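Local atomic coordinates of CurH (Lyngbya majuscula, PDB entry 3KG7), a protein that probably catalyses the dehydration of beta-hydroxyacyl intermediates to enoyl products, as a dehydratase domain of the curacin polyketide synthase. Residues 10-15 and 55-60; 22-27 and 90-95; 48-53 and 204-209; 65-70 and 231-236; 100-105 and 121-126. All blocks are in the same frame, centred on the assembly; numbering follows the deposited sequence.

Contacts 1 and 3 are buried and share helix 52-62: contact 1 packs a leading loop on it through aliphatic groups, whereas contact 3 brings its start against helix 202-207 near the chain's centre and adds a carboxylate. Contacts 2, 5 and 4 are partly buried antiparallel strand pairs of one run of strands, each with an apolar face toward that helix. The outer face is more polar in contacts 4 and 5, but contact 2 turns Ile25 and Met91 to the second subunit. Contacts 2 and 5 join through strands 86-92 and 101-109, contacts 5 and 4 through strands 117-124 and 66-73. Contact 5 carries a salt bridge, and contacts 3 and 4 link the two hotdog halves.

Contact 1 of 5, residues 10-15 and 55-60; sequences RLLGNK and IAMTLA
Leu11 and Leu12, in the loop that leads into strand 14-17, lay their branched ends on one side of helix 52-62, where Met57 and Ala60 receive them. Met57, built as selenomethionine, reaches into the loop. Its CB lies 3.7 Å from CD2 of Leu12, the two side chains sliding past each other in opposite directions. CG then comes to 4.0 Å from CG of Leu11, whose chain it crosses at a slant. A bend about the CG-SE bond (chi3 81°) brings CE of Met57 to 3.6 Å from the backbone O of Leu11 and 3.9 Å from Leu12 CD2, so the terminal methyl ends between the two leucines' atoms. One turn further along the helix, Ala60 CB touches both: Leu11 CD2 at 3.9 Å and Leu12 CD1 at 4.1 Å. Leu12 CD2 also rests against the carbonyl O of Met57. Leu12 packs on Tyr26 of strand 24-30 as well, and the O of Leu11 takes a hydrogen bond from Gln28 NE2. The helix is the central one of the N-terminal hotdog, and this loop closes over part of it. No hydrogen bond or charge pair crosses between the two segments; the contact depends on the fit of methyl and methylene groups, which implies hydrophobic burial as its main source of stability.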
# COMPACT_ATOMS: atom_id res chain seq x y z
N ARG C 10 10.37 8.08 11.14
CA ARG C 10 11.74 8.23 10.63
C ARG C 10 12.35 6.95 10.06
O ARG C 10 13.01 6.98 9.02
CB ARG C 10 12.68 8.80 11.70
CG ARG C 10 13.29 10.12 11.33
CD ARG C 10 14.70 10.30 11.89
NE ARG C 10 15.59 10.87 10.89
CZ ARG C 10 15.65 12.16 10.56
NH1 ARG C 10 14.86 13.05 11.15
NH2 ARG C 10 16.50 12.57 9.62
N LEU C 11 12.14 5.84 10.77
CA LEU C 11 12.74 4.56 10.39
C LEU C 11 11.93 3.79 9.34
O LEU C 11 12.49 3.33 8.35
CB LEU C 11 12.98 3.70 11.63
CG LEU C 11 13.66 2.34 11.44
CD1 LEU C 11 15.11 2.49 11.06
CD2 LEU C 11 13.55 1.51 12.71
N LEU C 12 10.63 3.67 9.56
CA LEU C 12 9.80 2.82 8.71
C LEU C 12 9.19 3.53 7.50
O LEU C 12 8.87 2.89 6.50
CB LEU C 12 8.70 2.16 9.54
CG LEU C 12 9.10 0.96 10.40
CD1 LEU C 12 7.91 0.55 11.22
CD2 LEU C 12 9.56 -0.19 9.55
N GLY C 13 9.03 4.84 7.59
CA GLY C 13 8.34 5.59 6.55
C GLY C 13 6.84 5.58 6.77
O GLY C 13 6.36 5.61 7.92
N ASN C 14 6.11 5.51 5.66
CA ASN C 14 4.66 5.57 5.68
C ASN C 14 4.02 4.21 5.83
O ASN C 14 4.41 3.27 5.15
CB ASN C 14 4.16 6.20 4.38
CG ASN C 14 4.63 7.61 4.22
OD1 ASN C 14 3.99 8.54 4.69
ND2 ASN C 14 5.75 7.77 3.54
N LYS C 15 3.01 4.14 6.69
CA LYS C 15 2.28 2.92 6.96
C LYS C 15 1.03 2.84 6.09
O LYS C 15 0.22 3.77 6.08
CB LYS C 15 1.87 2.89 8.44
CG LYS C 15 1.35 1.56 8.92
CD LYS C 15 0.69 1.65 10.27
CE LYS C 15 0.50 0.25 10.84
NZ LYS C 15 -0.30 0.19 12.09
N ILE C 55 15.98 -6.10 10.59
CA ILE C 55 15.48 -6.66 11.84
C ILE C 55 14.97 -5.52 12.70
O ILE C 55 13.86 -5.60 13.25
CB ILE C 55 16.56 -7.47 12.61
CG1 ILE C 55 17.28 -8.45 11.68
CG2 ILE C 55 15.91 -8.21 13.78
CD1 ILE C 55 18.56 -9.05 12.26
N ALA C 56 15.77 -4.46 12.80
CA ALA C 56 15.40 -3.25 13.51
C ALA C 56 14.05 -2.75 13.04
O ALA C 56 13.18 -2.46 13.86
CB ALA C 56 16.44 -2.19 13.29
N MSE C 57 13.89 -2.67 11.72
CA MSE C 57 12.65 -2.15 11.12
C MSE C 57 11.44 -3.02 11.47
O MSE C 57 10.38 -2.51 11.83
CB MSE C 57 12.78 -2.05 9.60
CG MSE C 57 13.74 -0.97 9.17
SE MSE C 57 13.89 -0.92 7.23
CE MSE C 57 12.30 0.10 6.79
N THR C 58 11.62 -4.33 11.38
CA THR C 58 10.56 -5.27 11.66
C THR C 58 10.15 -5.17 13.12
O THR C 58 8.95 -5.14 13.44
CB THR C 58 10.98 -6.71 11.30
OG1 THR C 58 11.30 -6.78 9.90
CG2 THR C 58 9.84 -7.68 11.59
N LEU C 59 11.15 -5.11 14.00
CA LEU C 59 10.91 -4.93 15.42
C LEU C 59 10.17 -3.63 15.69
O LEU C 59 9.33 -3.57 16.58
CB LEU C 59 12.20 -4.99 16.22
CG LEU C 59 12.99 -6.29 16.25
CD1 LEU C 59 14.42 -5.99 16.68
CD2 LEU C 59 12.35 -7.30 17.18
N ALA C 60 10.46 -2.60 14.90
CA ALA C 60 9.75 -1.33 15.02
C ALA C 60 8.30 -1.45 14.55
O ALA C 60 7.42 -0.76 15.08
CB ALA C 60 10.48 -0.22 14.29

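Contact 2 of 5, residues 22-27 and 90-95; sequences GQTIYH and LMLHTA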
# COMPACT_ATOMS: atom_id res chain seq x y z
N GLY C 22 -5.12 -7.68 4.43
CA GLY C 22 -4.71 -7.50 5.83
C GLY C 22 -3.19 -7.43 5.93
O GLY C 22 -2.61 -7.76 6.97
N GLN C 23 -2.55 -7.03 4.84
CA GLN C 23 -1.11 -6.81 4.86
C GLN C 23 -0.83 -5.39 5.31
O GLN C 23 -1.73 -4.56 5.38
CB GLN C 23 -0.51 -7.02 3.47
CG GLN C 23 -0.27 -8.47 3.10
CD GLN C 23 -0.24 -8.69 1.59
OE1 GLN C 23 -0.70 -7.86 0.80
NE2 GLN C 23 0.29 -9.84 1.18
N THR C 24 0.44 -5.12 5.62
CA THR C 24 0.89 -3.79 5.96
C THR C 24 2.16 -3.49 5.17
O THR C 24 3.10 -4.29 5.16
CB THR C 24 1.20 -3.70 7.47
OG1 THR C 24 0.07 -4.18 8.21
CG2 THR C 24 1.48 -2.27 7.88
N ILE C 25 2.17 -2.36 4.48
CA ILE C 25 3.36 -1.92 3.76
C ILE C 25 3.89 -0.68 4.44
O ILE C 25 3.13 0.24 4.71
CB ILE C 25 3.12 -1.56 2.27
CG1 ILE C 25 2.36 -2.66 1.54
CG2 ILE C 25 4.44 -1.33 1.53
CD1 ILE C 25 1.82 -2.20 0.20
N TYR C 26 5.19 -0.68 4.71
CA TYR C 26 5.88 0.52 5.12
C TYR C 26 6.76 1.00 3.97
O TYR C 26 7.72 0.33 3.58
CB TYR C 26 6.71 0.24 6.36
CG TYR C 26 5.88 -0.22 7.55
CD1 TYR C 26 5.43 0.69 8.52
CD2 TYR C 26 5.57 -1.58 7.73
CE1 TYR C 26 4.68 0.27 9.62
CE2 TYR C 26 4.82 -2.01 8.83
CZ TYR C 26 4.38 -1.08 9.77
OH TYR C 26 3.64 -1.49 10.85
N HIS C 27 6.42 2.15 3.40
CA HIS C 27 7.14 2.64 2.24
C HIS C 27 7.77 4.00 2.47
O HIS C 27 7.15 4.88 3.06
CB HIS C 27 6.24 2.64 1.00
CG HIS C 27 5.05 3.55 1.11
ND1 HIS C 27 4.97 4.75 0.43
CD2 HIS C 27 3.89 3.42 1.79
CE1 HIS C 27 3.81 5.32 0.69
NE2 HIS C 27 3.14 4.54 1.52
N LEU C 90 8.92 -2.29 2.96
CA LEU C 90 8.92 -3.42 3.88
C LEU C 90 7.50 -3.95 3.92
O LEU C 90 6.57 -3.22 4.27
CB LEU C 90 9.38 -2.99 5.27
CG LEU C 90 9.51 -4.08 6.34
CD1 LEU C 90 10.55 -3.69 7.39
CD2 LEU C 90 8.17 -4.38 7.00
N MSE C 91 7.34 -5.22 3.54
CA MSE C 91 6.03 -5.83 3.45
C MSE C 91 5.82 -6.82 4.61
O MSE C 91 6.57 -7.80 4.76
CB MSE C 91 5.88 -6.49 2.08
CG MSE C 91 4.60 -7.30 1.84
SE MSE C 91 2.97 -6.22 1.59
CE MSE C 91 2.30 -7.13 -0.02
N LEU C 92 4.83 -6.53 5.44
CA LEU C 92 4.51 -7.37 6.60
C LEU C 92 3.26 -8.15 6.28
O LEU C 92 2.16 -7.60 6.21
CB LEU C 92 4.32 -6.50 7.84
CG LEU C 92 3.76 -7.08 9.14
CD1 LEU C 92 4.80 -7.95 9.80
CD2 LEU C 92 3.36 -5.96 10.06
N HIS C 93 3.43 -9.45 6.07
CA HIS C 93 2.31 -10.26 5.62
C HIS C 93 1.31 -10.53 6.71
O HIS C 93 1.60 -10.40 7.90
CB HIS C 93 2.79 -11.55 4.97
CG HIS C 93 3.53 -11.33 3.70
ND1 HIS C 93 4.89 -11.13 3.65
CD2 HIS C 93 3.09 -11.24 2.42
CE1 HIS C 93 5.26 -10.96 2.39
NE2 HIS C 93 4.19 -11.01 1.63
N THR C 94 0.10 -10.89 6.31
CA THR C 94 -0.93 -11.22 7.27
C THR C 94 -0.57 -12.57 7.92
O THR C 94 -0.05 -13.47 7.25
CB THR C 94 -2.34 -11.19 6.61
OG1 THR C 94 -3.35 -11.45 7.59
CG2 THR C 94 -2.45 -12.19 5.45
N ALA C 95 -0.79 -12.68 9.22
CA ALA C 95 -0.39 -13.88 9.96
C ALA C 95 -1.00 -15.14 9.35
O ALA C 95 -2.15 -15.14 8.91
CB ALA C 95 -0.77 -13.76 11.42
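Strands 24-27 and 90-92 run antiparallel, their axes 4.9 Å apart, with Thr24-Leu92 and Tyr26-Leu90 as hydrogen-bonded pairs around the non-hydrogen-bonded pair Ile25-Met91. Each hydrogen-bonded pair exchanges two N-H...O bonds, the shortest being Leu92 N to Thr24 O at 2.8 Å and almost straight. On one face Tyr26 and Leu90 lie side by side, CD2 to CD2 at 3.9 Å, while Leu92 CD2 approaches the edge of the tyrosine ring and also meets Thr24 CB. This face turns to helix 52-62, as in a hotdog fold, where a curved antiparallel sheet wraps a central helix; Leu90 touches Met57 and Thr58. On the other face the selenium of Met91 sits 3.6 Å from Ile25 CG1, and these two residues pack on Leu18 and Ser20 of the second subunit. Bends at chi2 and chi3 carry Met91 CE across to the amide of Gln23, 3.4 Å from its CD. The Gln23 amide also brings NE2 to 3.4 Å from CD2 of His93, its plane 72° from the ring. With an alanine here the amide is gone, and the Met91 methyl would probably lose its neighbour and be freer to turn, with a gap beside CD2 of His93. Further on, Thr94 CB lies against Gly22 O.

Contact 3 of 5, residues 48-53 and 204-209; sequences VIPGVS and LIDACT
Ile205 meets Val52 first: its CG2 lies 3.7 Å from Val52 CG2 and 3.6 Å from Val52 O, at the start of helix 52-62. Its other branch, CG1, runs on to CD1, which packs on Met234. Next comes Asp206, whose backbone CA is 3.6 Å from the same CG2 of Val52. With CG anti to the backbone N (chi1 -169°), its carboxylate reaches over to Pro50, and OD1 stands 3.6 Å from Pro50 CB, the two side chains crossing at about a right angle. OD2 has a weak hydrogen bond with Tyr164 OH, and the side chain also touches His41. A leucine in its place would probably leave Tyr164 OH and His41 without the carboxylate beside them. Thr209 ends the walk: OG1 and N both donate to Asp206 O, OG1 at 2.6 Å, and its CG2 lies near Val52 CG1. In the facing segment Pro50 O is likewise gripped twice, by N and OG of Ser53. His41 and Pro50 come from the N-terminal hotdog and Asp206 from the C-terminal one; their meeting at this buried junction is consistent with the His-Asp active site of double-hotdog dehydratases.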
# COMPACT_ATOMS: atom_id res chain seq x y z
N VAL C 48 26.32 1.69 2.51
CA VAL C 48 25.51 0.46 2.44
C VAL C 48 24.75 0.28 3.74
O VAL C 48 25.28 0.55 4.81
CB VAL C 48 26.41 -0.79 2.24
CG1 VAL C 48 25.59 -2.07 2.31
CG2 VAL C 48 27.18 -0.71 0.91
N ILE C 49 23.51 -0.19 3.63
CA ILE C 49 22.66 -0.54 4.78
C ILE C 49 23.03 -1.93 5.27
O ILE C 49 22.81 -2.91 4.55
CB ILE C 49 21.18 -0.60 4.40
CG1 ILE C 49 20.67 0.75 3.90
CG2 ILE C 49 20.33 -1.08 5.59
CD1 ILE C 49 19.22 0.71 3.53
N PRO C 50 23.55 -2.04 6.51
CA PRO C 50 23.82 -3.38 7.03
C PRO C 50 22.52 -4.16 7.27
O PRO C 50 21.49 -3.59 7.68
CB PRO C 50 24.57 -3.11 8.33
CG PRO C 50 24.11 -1.76 8.75
CD PRO C 50 23.90 -0.99 7.48
N GLY C 51 22.59 -5.46 6.97
CA GLY C 51 21.44 -6.36 7.03
C GLY C 51 20.60 -6.28 8.29
O GLY C 51 19.36 -6.26 8.20
N VAL C 52 21.24 -6.21 9.45
CA VAL C 52 20.51 -6.15 10.72
C VAL C 52 19.51 -4.98 10.84
O VAL C 52 18.62 -5.01 11.69
CB VAL C 52 21.44 -6.23 11.98
CG1 VAL C 52 22.17 -7.57 12.02
CG2 VAL C 52 22.41 -5.05 12.04
N SER C 53 19.65 -3.98 9.98
CA SER C 53 18.73 -2.84 9.94
C SER C 53 17.30 -3.28 9.71
O SER C 53 16.36 -2.71 10.27
CB SER C 53 19.12 -1.85 8.84
OG SER C 53 20.47 -1.47 8.98
N LEU C 204 22.65 0.57 16.39
CA LEU C 204 22.83 -0.08 17.68
C LEU C 204 22.83 -1.60 17.57
O LEU C 204 23.62 -2.27 18.24
CB LEU C 204 21.74 0.37 18.65
CG LEU C 204 21.74 1.84 19.05
CD1 LEU C 204 20.38 2.20 19.67
CD2 LEU C 204 22.88 2.14 20.01
N ILE C 205 21.94 -2.16 16.75
CA ILE C 205 21.94 -3.61 16.56
C ILE C 205 23.16 -4.02 15.75
O ILE C 205 23.73 -5.09 15.99
CB ILE C 205 20.58 -4.21 16.04
CG1 ILE C 205 20.60 -5.74 16.14
CG2 ILE C 205 20.22 -3.71 14.64
CD1 ILE C 205 19.27 -6.42 15.84
N ASP C 206 23.61 -3.16 14.84
CA ASP C 206 24.83 -3.48 14.11
C ASP C 206 26.04 -3.53 15.00
O ASP C 206 26.90 -4.39 14.83
CB ASP C 206 25.11 -2.53 12.96
CG ASP C 206 26.21 -3.06 12.07
OD1 ASP C 206 26.00 -4.15 11.50
OD2 ASP C 206 27.29 -2.43 12.00
N ALA C 207 26.11 -2.59 15.94
CA ALA C 207 27.22 -2.52 16.89
C ALA C 207 27.40 -3.81 17.68
O ALA C 207 28.51 -4.17 18.06
CB ALA C 207 27.01 -1.37 17.82
N CYS C 208 26.30 -4.51 17.94
CA CYS C 208 26.34 -5.76 18.70
C CYS C 208 27.16 -6.85 18.02
O CYS C 208 27.62 -7.80 18.68
CB CYS C 208 24.92 -6.26 18.93
SG CYS C 208 23.95 -5.13 19.92
N THR C 209 27.36 -6.70 16.72
CA THR C 209 27.89 -7.77 15.89
C THR C 209 29.36 -7.55 15.60
O THR C 209 29.98 -8.34 14.88
CB THR C 209 27.12 -7.85 14.57
OG1 THR C 209 27.48 -6.73 13.75
CG2 THR C 209 25.62 -7.84 14.81

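Contact 4 of 5, residues 65-70 and 231-236; sequences PAAVED and VKEMTL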
# COMPACT_ATOMS: atom_id res chain seq x y z
N PRO C 65 7.96 -6.99 23.46
CA PRO C 65 8.84 -8.13 23.17
C PRO C 65 8.42 -8.87 21.90
O PRO C 65 7.23 -8.98 21.60
CB PRO C 65 8.69 -9.04 24.39
CG PRO C 65 7.95 -8.22 25.42
CD PRO C 65 7.12 -7.25 24.65
N ALA C 66 9.41 -9.35 21.16
CA ALA C 66 9.21 -10.02 19.89
C ALA C 66 10.39 -10.91 19.59
O ALA C 66 11.47 -10.74 20.16
CB ALA C 66 9.04 -9.01 18.76
N ALA C 67 10.18 -11.85 18.69
CA ALA C 67 11.20 -12.78 18.24
C ALA C 67 11.14 -12.86 16.73
O ALA C 67 10.06 -12.97 16.15
CB ALA C 67 10.98 -14.13 18.86
N VAL C 68 12.29 -12.78 16.08
CA VAL C 68 12.34 -12.82 14.61
C VAL C 68 13.22 -13.97 14.17
O VAL C 68 14.35 -14.10 14.63
CB VAL C 68 12.86 -11.50 14.01
CG1 VAL C 68 12.62 -11.49 12.52
CG2 VAL C 68 12.15 -10.30 14.64
N GLU C 69 12.68 -14.81 13.30
CA GLU C 69 13.40 -16.03 12.93
C GLU C 69 13.57 -16.21 11.43
O GLU C 69 12.88 -15.57 10.64
CB GLU C 69 12.76 -17.27 13.59
CG GLU C 69 11.25 -17.34 13.53
CD GLU C 69 10.66 -18.27 14.60
OE1 GLU C 69 9.78 -19.09 14.26
OE2 GLU C 69 11.09 -18.17 15.77
N ASP C 70 14.50 -17.09 11.06
CA ASP C 70 14.86 -17.38 9.66
C ASP C 70 15.09 -16.12 8.84
O ASP C 70 14.42 -15.87 7.83
CB ASP C 70 13.81 -18.28 8.99
CG ASP C 70 13.55 -19.55 9.77
OD1 ASP C 70 12.74 -19.51 10.73
OD2 ASP C 70 14.16 -20.58 9.43
N VAL C 231 20.61 -14.94 9.83
CA VAL C 231 20.51 -14.98 11.29
C VAL C 231 19.40 -15.96 11.65
O VAL C 231 18.27 -15.82 11.20
CB VAL C 231 20.16 -13.58 11.87
CG1 VAL C 231 19.97 -13.66 13.39
CG2 VAL C 231 21.24 -12.57 11.53
N LYS C 232 19.73 -16.96 12.47
CA LYS C 232 18.76 -17.97 12.87
C LYS C 232 17.61 -17.34 13.65
O LYS C 232 16.46 -17.46 13.25
CB LYS C 232 19.45 -19.07 13.69
CG LYS C 232 18.50 -20.05 14.38
CD LYS C 232 18.01 -21.17 13.45
CE LYS C 232 17.00 -22.04 14.18
NZ LYS C 232 16.79 -23.33 13.46
N GLU C 233 17.93 -16.65 14.74
CA GLU C 233 16.92 -16.03 15.59
C GLU C 233 17.45 -14.74 16.21
O GLU C 233 18.64 -14.61 16.49
CB GLU C 233 16.43 -17.00 16.68
CG GLU C 233 15.50 -16.39 17.74
CD GLU C 233 14.22 -17.20 17.97
OE1 GLU C 233 13.79 -17.92 17.04
OE2 GLU C 233 13.64 -17.11 19.08
N MSE C 234 16.54 -13.78 16.39
CA MSE C 234 16.84 -12.55 17.11
C MSE C 234 15.65 -12.21 18.00
O MSE C 234 14.53 -12.08 17.53
CB MSE C 234 17.16 -11.41 16.14
CG MSE C 234 18.11 -10.36 16.69
SE MSE C 234 17.23 -8.85 17.57
CE MSE C 234 18.54 -8.36 18.93
N THR C 235 15.90 -12.11 19.30
CA THR C 235 14.85 -11.75 20.24
C THR C 235 15.20 -10.46 20.95
O THR C 235 16.37 -10.18 21.19
CB THR C 235 14.64 -12.81 21.32
OG1 THR C 235 15.80 -12.86 22.17
CG2 THR C 235 14.40 -14.18 20.69
N LEU C 236 14.18 -9.69 21.28
CA LEU C 236 14.36 -8.49 22.08
C LEU C 236 13.15 -8.31 23.00
O LEU C 236 12.01 -8.31 22.53
CB LEU C 236 14.58 -7.27 21.19
CG LEU C 236 14.86 -5.95 21.91
CD1 LEU C 236 16.15 -6.02 22.72
CD2 LEU C 236 14.88 -4.80 20.92
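Ala66 and Leu236 exchange both of their backbone bonds, Ala66 N to Leu236 O and Leu236 N to Ala66 O, each 3.1 Å. Two residues on, Val68 N to Met234 O and Met234 N to Val68 O are each 2.8 Å. Asp70 N closes the ladder on Lys232 O at 3.0 Å with a more bent N-H...O angle of 145°. Between these pairs stand Ala67-Thr235 and Glu69-Glu233, non-hydrogen-bonded to each other; their polar backbone atoms turn outward, Ala67 and Glu69 to Ser125 and Ser123, Thr235 and Glu233 to Arg277 and Asn279. On the far side of strand 225-236 a classic beta bulge sets two residues, Lys232 and Glu233, against the single Asn279. The carbonyls inside the ladder also take CA-H contacts, such as Glu233 CA to Val68 O. On the more polar face Glu69 and Glu233 lie side by side, OE2 of Glu69 3.0 Å from OE1 of Glu233, two acceptors with no bond between them. Glu69 OE1 forms a salt bridge to Lys100, which probably offsets the like charges, and OE2 has a weak hydrogen bond with Ser125 OG. Ala67 CB and Thr235 CG2 fill in beside them at 3.9 Å. On the opposite face Val68 and Met234 pack on Leu59 of helix 52-62. Strand 66-73 belongs to the first hotdog and 225-236 to the second, so their edge-to-edge pairing is the strand junction typical of a double hotdog.

Contact 5 of 5, residues 100-105 and 121-126; sequences KQFVEV and SMSVSE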
# COMPACT_ATOMS: atom_id res chain seq x y z
N LYS C 100 2.45 -16.96 12.34
CA LYS C 100 3.69 -16.30 11.94
C LYS C 100 3.43 -15.23 10.88
O LYS C 100 2.55 -15.40 10.03
CB LYS C 100 4.67 -17.30 11.33
CG LYS C 100 5.19 -18.39 12.24
CD LYS C 100 6.36 -19.09 11.59
CE LYS C 100 6.48 -20.54 12.03
NZ LYS C 100 7.26 -20.66 13.28
N GLN C 101 4.19 -14.14 10.93
CA GLN C 101 4.09 -13.06 9.94
C GLN C 101 5.37 -13.02 9.10
O GLN C 101 6.46 -12.78 9.63
CB GLN C 101 3.87 -11.70 10.60
CG GLN C 101 2.58 -11.54 11.38
CD GLN C 101 2.64 -10.39 12.38
OE1 GLN C 101 2.08 -9.31 12.15
NE2 GLN C 101 3.33 -10.61 13.50
N PHE C 102 5.22 -13.27 7.81
CA PHE C 102 6.35 -13.18 6.89
C PHE C 102 6.65 -11.70 6.62
O PHE C 102 5.74 -10.88 6.53
CB PHE C 102 6.04 -13.94 5.60
CG PHE C 102 7.24 -14.19 4.74
CD1 PHE C 102 8.40 -14.75 5.27
CD2 PHE C 102 7.20 -13.88 3.38
CE1 PHE C 102 9.51 -14.98 4.46
CE2 PHE C 102 8.30 -14.11 2.56
CZ PHE C 102 9.46 -14.66 3.10
N VAL C 103 7.94 -11.37 6.51
CA VAL C 103 8.36 -10.00 6.24
C VAL C 103 9.37 -10.02 5.10
O VAL C 103 10.26 -10.87 5.07
CB VAL C 103 9.02 -9.34 7.48
CG1 VAL C 103 9.55 -7.94 7.16
CG2 VAL C 103 8.04 -9.29 8.67
N GLU C 104 9.22 -9.09 4.16
CA GLU C 104 10.21 -8.97 3.09
C GLU C 104 10.48 -7.50 2.77
O GLU C 104 9.57 -6.68 2.83
CB GLU C 104 9.81 -9.78 1.86
CG GLU C 104 8.39 -9.56 1.39
CD GLU C 104 7.91 -10.59 0.38
OE1 GLU C 104 8.50 -11.70 0.30
OE2 GLU C 104 6.94 -10.30 -0.35
N VAL C 105 11.74 -7.19 2.47
CA VAL C 105 12.17 -5.83 2.17
C VAL C 105 12.68 -5.75 0.73
O VAL C 105 13.62 -6.46 0.36
CB VAL C 105 13.27 -5.35 3.14
CG1 VAL C 105 13.85 -3.99 2.69
CG2 VAL C 105 12.75 -5.29 4.59
N SER C 121 14.49 -11.11 4.00
CA SER C 121 13.28 -11.86 4.34
C SER C 121 13.41 -12.39 5.75
O SER C 121 14.52 -12.67 6.20
CB SER C 121 13.07 -13.02 3.37
OG SER C 121 14.21 -13.86 3.34
N MSE C 122 12.29 -12.52 6.45
CA MSE C 122 12.27 -13.13 7.78
C MSE C 122 10.84 -13.40 8.24
O MSE C 122 9.88 -12.99 7.58
CB MSE C 122 12.98 -12.23 8.80
CG MSE C 122 12.25 -10.94 9.11
SE MSE C 122 13.47 -9.45 9.43
CE MSE C 122 14.22 -9.30 7.63
N SER C 123 10.72 -14.11 9.35
CA SER C 123 9.43 -14.37 9.97
C SER C 123 9.42 -13.82 11.38
O SER C 123 10.37 -14.02 12.15
CB SER C 123 9.12 -15.86 10.01
OG SER C 123 8.54 -16.32 8.80
N VAL C 124 8.35 -13.10 11.71
CA VAL C 124 8.05 -12.75 13.08
C VAL C 124 7.46 -14.01 13.72
O VAL C 124 6.50 -14.57 13.20
CB VAL C 124 7.05 -11.59 13.13
CG1 VAL C 124 6.79 -11.14 14.57
CG2 VAL C 124 7.56 -10.44 12.30
N SER C 125 8.06 -14.47 14.81
CA SER C 125 7.55 -15.63 15.53
C SER C 125 6.15 -15.35 16.10
O SER C 125 5.85 -14.22 16.46
CB SER C 125 8.52 -16.02 16.65
OG SER C 125 8.15 -17.25 17.26
N GLU C 126 5.30 -16.37 16.16
CA GLU C 126 3.98 -16.21 16.78
C GLU C 126 4.10 -16.26 18.30
O GLU C 126 3.14 -15.97 19.02
CB GLU C 126 2.97 -17.26 16.29
CG GLU C 126 3.15 -18.67 16.88
CD GLU C 126 4.15 -19.52 16.11
OE1 GLU C 126 4.63 -19.07 15.05
OE2 GLU C 126 4.44 -20.65 16.57
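The ring of Phe102 reaches across to the neighbouring strand, its CD1 3.3 Å from Met122 O, its CZ 4.0 Å from Ser121 CB, and Ser123 OG near the ring plane at its edge. A chi1 of -166° sets CG beside the carbonyl carbon and swings the ring toward strand 121-124. The backbones form an antiparallel ladder. Val103 N donates to Met122 O at 2.7 Å, and Met122 N donates back to Val103 O, while Gln101 and Val124 form the other hydrogen-bonded pair; there Gln101 N reaches a lone pair of Val124 O over a longer 3.3 Å. Phe102-Ser123 and Glu104-Ser121 are the non-hydrogen-bonded pairs. On the face opposite Phe102, Val103 CG2 meets Val124 CG2 at 3.8 Å, and Val103 CB meets CG of the selenomethionine Met122. Gln101 lays its amide across Val124, NE2 3.7 Å from CG1, so that a polar end borders an apolar patch. Where the strands give way to loop, Lys100 NZ, whose stronger partner is Glu69, makes a longer salt bridge to Glu126 OE1 at 3.5 Å, and so ties the hairpin's open end to the next strand. Strands 101-109 and 117-124 form a beta hairpin in the sheet of the N-terminal hotdog. Val103, Met122 and Val124 all press on Thr58 of helix 52-62; strand 86-92 flanks the hairpin on one side, His93 just beyond it meeting the Phe102 ring, and strand 66-73 lies on the other.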